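Local coordinates for protein putative hyaluronoglucosaminidase (Clostridium perfringens, PDB 6PWI) that probably acts as a family 84 glycoside hydrolase, a hexosaminidase removing N-acetylglucosamine-type sugars, this chain being the N-terminal, catalytic part of a longer secreted, wall-anchored protein, at residues A[562-566]-A[581-586]; A[499-503]-A[616-620]. All coordinates share one frame; numbering follows the deposited sequence.

Interaction 1. Residues A[562-566]-A[581-586]; sequences AYINS and YYVLGE
Helices 540-572 and 575-591 pack closely side by side where Tyr563 reaches across to Tyr582 and Gly585, in the helical region that follows the catalytic barrel in the chain. The segment axes approach to 7.6 Å and run nearly antiparallel, at 160°. Such a short spacing rests on small residues: Ala562 CB lies 3.5 Å from Gly585 N, and the bare CA of Gly585 sits over one face of the Tyr563 ring, 3.9 Å from its centroid, in a CH-pi contact. The same ring turns its CE1 edge to the face of Tyr582, a T-shaped pair with centroids 5.3 Å apart and planes at 82°. A chi1 of -170° swings the Tyr582 ring away from its backbone N and across that edge, and its hydroxyl hydrogen-bonds to the carbonyl of Ser621. Two helices joined by a turn of two residues form an antiparallel alpha-hairpin, and this contact lies towards its closed end. On the other flank of the pair, Asn565 CB sits almost centrally above the Tyr581 ring, 3.4 Å from its centroid, with its amide tilted against the ring. Ser566 CB meets Tyr581 CB at 3.5 Å. The hydroxyl of Ser566 is bonded to the carbonyl of Ala578, a further tie between the two helices, and the carbonyl of Gly585 is bound by the hydroxyl of Ser559. Helix 613-623 touches Tyr563 through Ile617 and Ser621, and the nearest atom of a 1,2-ethanediol, probably from the crystallisation liquor, lies about 3 Å from the Tyr563 side chain.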
ATOM      1  N   ALA A 562      19.753   0.035 -30.766  1.00 23.77           N
ATOM      2  CA  ALA A 562      20.148  -0.488 -32.063  1.00 24.66           C
ATOM      3  C   ALA A 562      19.435   0.282 -33.176  1.00 25.65           C
ATOM      4  O   ALA A 562      20.073   0.677 -34.154  1.00 26.93           O
ATOM      5  CB  ALA A 562      19.893  -1.973 -32.148  1.00 24.52           C
ATOM      6  N   TYR A 563      18.125   0.519 -33.005  1.00 24.53           N
ATOM      7  CA  TYR A 563      17.346   1.194 -34.031  1.00 25.11           C
ATOM      8  C   TYR A 563      17.811   2.639 -34.195  1.00 26.68           C
ATOM      9  O   TYR A 563      18.080   3.071 -35.310  1.00 28.75           O
ATOM     10  CB  TYR A 563      15.844   1.077 -33.774  1.00 24.21           C
ATOM     11  CG  TYR A 563      15.229  -0.202 -34.278  1.00 24.37           C
ATOM     12  CD1 TYR A 563      15.340  -0.584 -35.609  1.00 24.40           C
ATOM     13  CD2 TYR A 563      14.514  -1.027 -33.424  1.00 24.25           C
ATOM     14  CE1 TYR A 563      14.766  -1.756 -36.077  1.00 24.21           C
ATOM     15  CE2 TYR A 563      13.935  -2.202 -33.877  1.00 24.60           C
ATOM     16  CZ  TYR A 563      14.060  -2.568 -35.205  1.00 24.89           C
ATOM     17  OH  TYR A 563      13.489  -3.729 -35.635  1.00 26.82           O
ATOM     18  N   ILE A 564      17.925   3.371 -33.080  1.00 26.48           N
ATOM     19  CA  ILE A 564      18.487   4.709 -33.111  1.00 26.38           C
ATOM     20  C   ILE A 564      19.853   4.676 -33.796  1.00 27.14           C
ATOM     21  O   ILE A 564      20.172   5.564 -34.582  1.00 29.17           O
ATOM     22  CB  ILE A 564      18.565   5.335 -31.707  1.00 26.25           C
ATOM     23  CG1 ILE A 564      17.171   5.514 -31.099  1.00 26.69           C
ATOM     24  CG2 ILE A 564      19.327   6.653 -31.761  1.00 25.43           C
ATOM     25  CD1 ILE A 564      17.170   5.661 -29.591  1.00 27.14           C
ATOM     26  N   ASN A 565      20.656   3.649 -33.508  1.00 26.83           N
ATOM     27  CA  ASN A 565      21.977   3.580 -34.110  1.00 26.21           C
ATOM     28  C   ASN A 565      21.845   3.421 -35.621  1.00 25.26           C
ATOM     29  O   ASN A 565      22.609   4.017 -36.369  1.00 24.87           O
ATOM     30  CB  ASN A 565      22.885   2.533 -33.460  1.00 26.56           C
ATOM     31  CG  ASN A 565      23.536   3.025 -32.182  1.00 27.24           C
ATOM     32  OD1 ASN A 565      23.692   4.227 -31.969  1.00 27.31           O
ATOM     33  ND2 ASN A 565      23.929   2.100 -31.323  1.00 28.77           N
ATOM     34  N   SER A 566      20.836   2.657 -36.050  1.00 24.55           N
ATOM     35  CA  SER A 566      20.579   2.396 -37.457  1.00 23.14           C
ATOM     36  C   SER A 566      20.200   3.691 -38.172  1.00 23.70           C
ATOM     37  O   SER A 566      20.713   3.974 -39.251  1.00 25.30           O
ATOM     38  CB  SER A 566      19.513   1.350 -37.598  1.00 22.25           C
ATOM     39  OG  SER A 566      19.157   1.166 -38.955  1.00 22.01           O
ATOM     40  N   TYR A 581      22.576  -2.765 -37.632  1.00 31.05           N
ATOM     41  CA  TYR A 581      21.903  -2.211 -36.470  1.00 28.19           C
ATOM     42  C   TYR A 581      20.415  -2.544 -36.526  1.00 27.46           C
ATOM     43  O   TYR A 581      19.824  -2.911 -35.511  1.00 27.65           O
ATOM     44  CB  TYR A 581      22.110  -0.698 -36.387  1.00 27.08           C
ATOM     45  CG  TYR A 581      23.399  -0.264 -35.740  1.00 27.58           C
ATOM     46  CD1 TYR A 581      23.778  -0.763 -34.503  1.00 27.67           C
ATOM     47  CD2 TYR A 581      24.234   0.660 -36.354  1.00 27.76           C
ATOM     48  CE1 TYR A 581      24.964  -0.372 -33.899  1.00 28.41           C
ATOM     49  CE2 TYR A 581      25.423   1.064 -35.766  1.00 27.74           C
ATOM     50  CZ  TYR A 581      25.787   0.547 -34.531  1.00 28.53           C
ATOM     51  OH  TYR A 581      26.953   0.931 -33.936  1.00 28.56           O
ATOM     52  N   TYR A 582      19.820  -2.395 -37.716  1.00 25.47           N
ATOM     53  CA  TYR A 582      18.411  -2.692 -37.912  1.00 24.61           C
ATOM     54  C   TYR A 582      18.137  -4.141 -37.510  1.00 24.34           C
ATOM     55  O   TYR A 582      17.186  -4.422 -36.788  1.00 25.14           O
ATOM     56  CB  TYR A 582      18.002  -2.423 -39.361  1.00 23.46           C
ATOM     57  CG  TYR A 582      16.518  -2.471 -39.617  1.00 22.82           C
ATOM     58  CD1 TYR A 582      15.751  -1.315 -39.581  1.00 22.76           C
ATOM     59  CD2 TYR A 582      15.875  -3.669 -39.908  1.00 21.85           C
ATOM     60  CE1 TYR A 582      14.385  -1.345 -39.824  1.00 22.07           C
ATOM     61  CE2 TYR A 582      14.509  -3.719 -40.142  1.00 21.43           C
ATOM     62  CZ  TYR A 582      13.762  -2.553 -40.096  1.00 21.54           C
ATOM     63  OH  TYR A 582      12.419  -2.589 -40.328  1.00 21.09           O
ATOM     64  N   VAL A 583      19.001  -5.047 -37.967  1.00 24.44           N
ATOM     65  CA  VAL A 583      18.884  -6.463 -37.677  1.00 25.18           C
ATOM     66  C   VAL A 583      19.035  -6.701 -36.172  1.00 26.90           C
ATOM     67  O   VAL A 583      18.239  -7.439 -35.589  1.00 27.54           O
ATOM     68  CB  VAL A 583      19.872  -7.287 -38.526  1.00 24.88           C
ATOM     69  CG1 VAL A 583      20.010  -8.716 -38.023  1.00 24.28           C
ATOM     70  CG2 VAL A 583      19.456  -7.278 -39.995  1.00 24.54           C
ATOM     71  N   LEU A 584      20.033  -6.058 -35.544  1.00 27.22           N
ATOM     72  CA  LEU A 584      20.206  -6.159 -34.104  1.00 27.86           C
ATOM     73  C   LEU A 584      18.928  -5.690 -33.404  1.00 29.79           C
ATOM     74  O   LEU A 584      18.465  -6.329 -32.460  1.00 31.42           O
ATOM     75  CB  LEU A 584      21.447  -5.375 -33.658  1.00 27.28           C
ATOM     76  CG  LEU A 584      21.776  -5.428 -32.161  1.00 28.67           C
ATOM     77  CD1 LEU A 584      21.828  -6.856 -31.633  1.00 27.46           C
ATOM     78  CD2 LEU A 584      23.076  -4.698 -31.848  1.00 28.72           C
ATOM     79  N   GLY A 585      18.329  -4.607 -33.916  1.00 30.43           N
ATOM     80  CA  GLY A 585      17.094  -4.055 -33.381  1.00 30.20           C
ATOM     81  C   GLY A 585      15.950  -5.063 -33.396  1.00 31.12           C
ATOM     82  O   GLY A 585      15.205  -5.160 -32.426  1.00 31.24           O
ATOM     83  N   GLU A 586      15.822  -5.807 -34.501  1.00 32.44           N
ATOM     84  CA  GLU A 586      14.769  -6.797 -34.663  1.00 33.09           C
ATOM     85  C   GLU A 586      14.956  -7.954 -33.683  1.00 32.87           C
ATOM     86  O   GLU A 586      13.975  -8.486 -33.170  1.00 33.74           O
ATOM     87  CB  GLU A 586      14.800  -7.386 -36.071  1.00 34.14           C
ATOM     88  CG  GLU A 586      14.174  -6.518 -37.143  1.00 35.82           C
ATOM     89  CD  GLU A 586      14.450  -7.093 -38.524  1.00 36.89           C
ATOM     90  OE1 GLU A 586      15.614  -7.032 -38.961  1.00 36.73           O
ATOM     91  OE2 GLU A 586      13.514  -7.640 -39.142  1.00 37.74           O
TER

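Interaction 2. Residues A[499-503]-A[616-620]; sequences IEEFT and FIKDL
Phe616, with CG anti to its own backbone N (chi1 -178°), extends its ring towards helix 496-507, where Ile499 offers the CG2 branch, itself anti to N, to one face. That methyl lies 4.0 Å from the ring centroid in a CH-pi contact, while Leu620 CD1 lies over the opposite face, toward the rim. Phe502 comes in at about a right angle, its CD2 at the edge of the Phe616 ring, 3.7 Å from CZ, and its CE2 meets Leu620 CD2 edge-on. Thr503 OG1 also lies at the edge of Phe616. The two segments run parallel, only 5° apart, but their axes are 11.1 Å from each other, so side chains rather than backbones fill the interface of this helical bundle. Tyr523 of helix 513-536 touches both Ile499 and Phe616, and Thr560 of helix 540-572 also Phe616. Thr503 OG1 donates to Ile499 O at 2.9 Å, approaching from the opposite face of the carbonyl plane to Thr503 N. A water donates to Thr503 OG1 and, its oxygen at 2.8 Å, to Asp619 OD2. The polar link between the helices is thus solvent-mediated, the threonine hydroxyl both accepting and donating at the margin of an aromatic and aliphatic core.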
ATOM      1  N   ILE A 499      10.846  10.922 -26.831  1.00 27.25           N
ATOM      2  CA  ILE A 499      10.493   9.935 -27.841  1.00 27.54           C
ATOM      3  C   ILE A 499       9.787  10.620 -29.011  1.00 28.27           C
ATOM      4  O   ILE A 499      10.103  10.348 -30.170  1.00 29.76           O
ATOM      5  CB  ILE A 499       9.644   8.791 -27.244  1.00 26.72           C
ATOM      6  CG1 ILE A 499      10.504   7.819 -26.434  1.00 26.60           C
ATOM      7  CG2 ILE A 499       8.872   8.063 -28.334  1.00 26.01           C
ATOM      8  CD1 ILE A 499       9.713   6.913 -25.518  1.00 26.01           C
ATOM      9  N   GLU A 500       8.839  11.506 -28.697  1.00 28.47           N
ATOM     10  CA  GLU A 500       8.004  12.129 -29.711  1.00 30.49           C
ATOM     11  C   GLU A 500       8.838  13.053 -30.592  1.00 31.15           C
ATOM     12  O   GLU A 500       8.648  13.077 -31.806  1.00 33.03           O
ATOM     13  CB  GLU A 500       6.786  12.808 -29.085  1.00 32.03           C
ATOM     14  CG  GLU A 500       5.692  11.813 -28.757  1.00 36.30           C
ATOM     15  CD  GLU A 500       4.535  12.286 -27.890  1.00 40.01           C
ATOM     16  OE1 GLU A 500       4.534  13.471 -27.474  1.00 39.51           O
ATOM     17  OE2 GLU A 500       3.629  11.454 -27.629  1.00 42.62           O
ATOM     18  N   GLU A 501       9.775  13.787 -29.976  1.00 30.30           N
ATOM     19  CA  GLU A 501      10.619  14.716 -30.711  1.00 28.23           C
ATOM     20  C   GLU A 501      11.547  13.962 -31.663  1.00 28.46           C
ATOM     21  O   GLU A 501      11.696  14.351 -32.820  1.00 29.47           O
ATOM     22  CB  GLU A 501      11.394  15.635 -29.770  1.00 28.31           C
ATOM     23  CG  GLU A 501      12.097  16.761 -30.502  1.00 29.73           C
ATOM     24  CD  GLU A 501      11.279  17.506 -31.554  1.00 31.10           C
ATOM     25  OE1 GLU A 501      10.032  17.419 -31.534  1.00 30.77           O
ATOM     26  OE2 GLU A 501      11.892  18.188 -32.397  1.00 31.79           O
ATOM     27  N   PHE A 502      12.173  12.882 -31.180  1.00 26.66           N
ATOM     28  CA  PHE A 502      13.037  12.108 -32.057  1.00 25.87           C
ATOM     29  C   PHE A 502      12.229  11.588 -33.246  1.00 27.45           C
ATOM     30  O   PHE A 502      12.703  11.611 -34.378  1.00 29.82           O
ATOM     31  CB  PHE A 502      13.777  10.996 -31.308  1.00 23.46           C
ATOM     32  CG  PHE A 502      14.798  10.277 -32.151  1.00 21.62           C
ATOM     33  CD1 PHE A 502      16.115  10.714 -32.197  1.00 20.98           C
ATOM     34  CD2 PHE A 502      14.434   9.187 -32.928  1.00 20.84           C
ATOM     35  CE1 PHE A 502      17.052  10.076 -32.997  1.00 20.04           C
ATOM     36  CE2 PHE A 502      15.369   8.548 -33.731  1.00 20.94           C
ATOM     37  CZ  PHE A 502      16.675   8.992 -33.762  1.00 20.57           C
ATOM     38  N   THR A 503      10.993  11.150 -32.990  1.00 26.99           N
ATOM     39  CA  THR A 503      10.177  10.565 -34.037  1.00 26.66           C
ATOM     40  C   THR A 503       9.836  11.617 -35.090  1.00 26.91           C
ATOM     41  O   THR A 503       9.946  11.339 -36.279  1.00 27.13           O
ATOM     42  CB  THR A 503       8.950   9.842 -33.464  1.00 26.12           C
ATOM     43  OG1 THR A 503       9.457   8.856 -32.563  1.00 25.75           O
ATOM     44  CG2 THR A 503       8.101   9.176 -34.525  1.00 23.77           C
ATOM     45  N   PHE A 616       7.440   3.111 -29.929  1.00 22.43           N
ATOM     46  CA  PHE A 616       8.586   3.809 -30.490  1.00 22.16           C
ATOM     47  C   PHE A 616       9.439   2.845 -31.316  1.00 23.25           C
ATOM     48  O   PHE A 616       9.855   3.180 -32.425  1.00 23.47           O
ATOM     49  CB  PHE A 616       9.390   4.477 -29.375  1.00 21.88           C
ATOM     50  CG  PHE A 616      10.591   5.268 -29.832  1.00 22.94           C
ATOM     51  CD1 PHE A 616      10.516   6.117 -30.928  1.00 22.70           C
ATOM     52  CD2 PHE A 616      11.798   5.186 -29.146  1.00 22.96           C
ATOM     53  CE1 PHE A 616      11.622   6.850 -31.334  1.00 22.87           C
ATOM     54  CE2 PHE A 616      12.899   5.932 -29.544  1.00 22.94           C
ATOM     55  CZ  PHE A 616      12.812   6.761 -30.641  1.00 22.89           C
ATOM     56  N   ILE A 617       9.700   1.653 -30.760  1.00 22.96           N
ATOM     57  CA  ILE A 617      10.468   0.622 -31.435  1.00 23.58           C
ATOM     58  C   ILE A 617       9.784   0.289 -32.762  1.00 25.80           C
ATOM     59  O   ILE A 617      10.454   0.090 -33.775  1.00 26.37           O
ATOM     60  CB  ILE A 617      10.603  -0.623 -30.536  1.00 23.15           C
ATOM     61  CG1 ILE A 617      11.554  -0.382 -29.365  1.00 23.04           C
ATOM     62  CG2 ILE A 617      11.012  -1.851 -31.336  1.00 22.38           C
ATOM     63  CD1 ILE A 617      11.670  -1.563 -28.424  1.00 22.74           C
ATOM     64  N   LYS A 618       8.447   0.221 -32.740  1.00 26.27           N
ATOM     65  CA  LYS A 618       7.688  -0.152 -33.922  1.00 26.38           C
ATOM     66  C   LYS A 618       7.776   0.966 -34.959  1.00 27.22           C
ATOM     67  O   LYS A 618       7.957   0.701 -36.147  1.00 28.19           O
ATOM     68  CB  LYS A 618       6.247  -0.508 -33.545  1.00 25.52           C
ATOM     69  CG  LYS A 618       6.078  -1.906 -32.968  1.00 26.70           C
ATOM     70  CD  LYS A 618       4.718  -2.121 -32.352  1.00 28.17           C
ATOM     71  CE  LYS A 618       4.487  -3.541 -31.879  1.00 29.21           C
ATOM     72  NZ  LYS A 618       3.138  -3.688 -31.279  1.00 28.64           N
ATOM     73  N   ASP A 619       7.666   2.209 -34.479  1.00 26.74           N
ATOM     74  CA  ASP A 619       7.772   3.403 -35.298  1.00 27.03           C
ATOM     75  C   ASP A 619       9.137   3.453 -35.978  1.00 27.53           C
ATOM     76  O   ASP A 619       9.216   3.654 -37.188  1.00 27.52           O
ATOM     77  CB  ASP A 619       7.523   4.661 -34.462  1.00 28.86           C
ATOM     78  CG  ASP A 619       6.084   5.153 -34.487  1.00 31.17           C
ATOM     79  OD1 ASP A 619       5.279   4.594 -35.273  1.00 30.88           O
ATOM     80  OD2 ASP A 619       5.779   6.120 -33.733  1.00 32.78           O
ATOM     81  N   LEU A 620      10.210   3.283 -35.196  1.00 27.05           N
ATOM     82  CA  LEU A 620      11.556   3.344 -35.742  1.00 26.21           C
ATOM     83  C   LEU A 620      11.701   2.324 -36.865  1.00 27.57           C
ATOM     84  O   LEU A 620      12.297   2.626 -37.896  1.00 29.07           O
ATOM     85  CB  LEU A 620      12.583   3.087 -34.637  1.00 24.70           C
ATOM     86  CG  LEU A 620      12.908   4.286 -33.751  1.00 24.39           C
ATOM     87  CD1 LEU A 620      13.693   3.853 -32.519  1.00 23.95           C
ATOM     88  CD2 LEU A 620      13.681   5.335 -34.527  1.00 24.41           C
TER
HETATM   89  O   HOH W   1       7.372   6.935 -31.636  1.00 33.79           O

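The centres of the two contacts are 13 Å apart, and both lie in the helical region far from the centre of the chain. Interaction 1 is nested within the loop that interaction 2 closes: helix 496-507 comes first, then helix 513-536, the hairpin of helices 540-572 and 575-591, and finally helix 613-623. They also meet directly, Tyr563 CB packing 3.7 Å from Leu620 CD1 and Ile564 CG2 lying 4.1 Å from Phe502 CZ. The last helix thus lies against both the hairpin and helix 496-507, bringing together parts of the bundle well separated in sequence. Neither contact is near the predicted proton donor Asp299; both belong to the framework of the C-terminal helices.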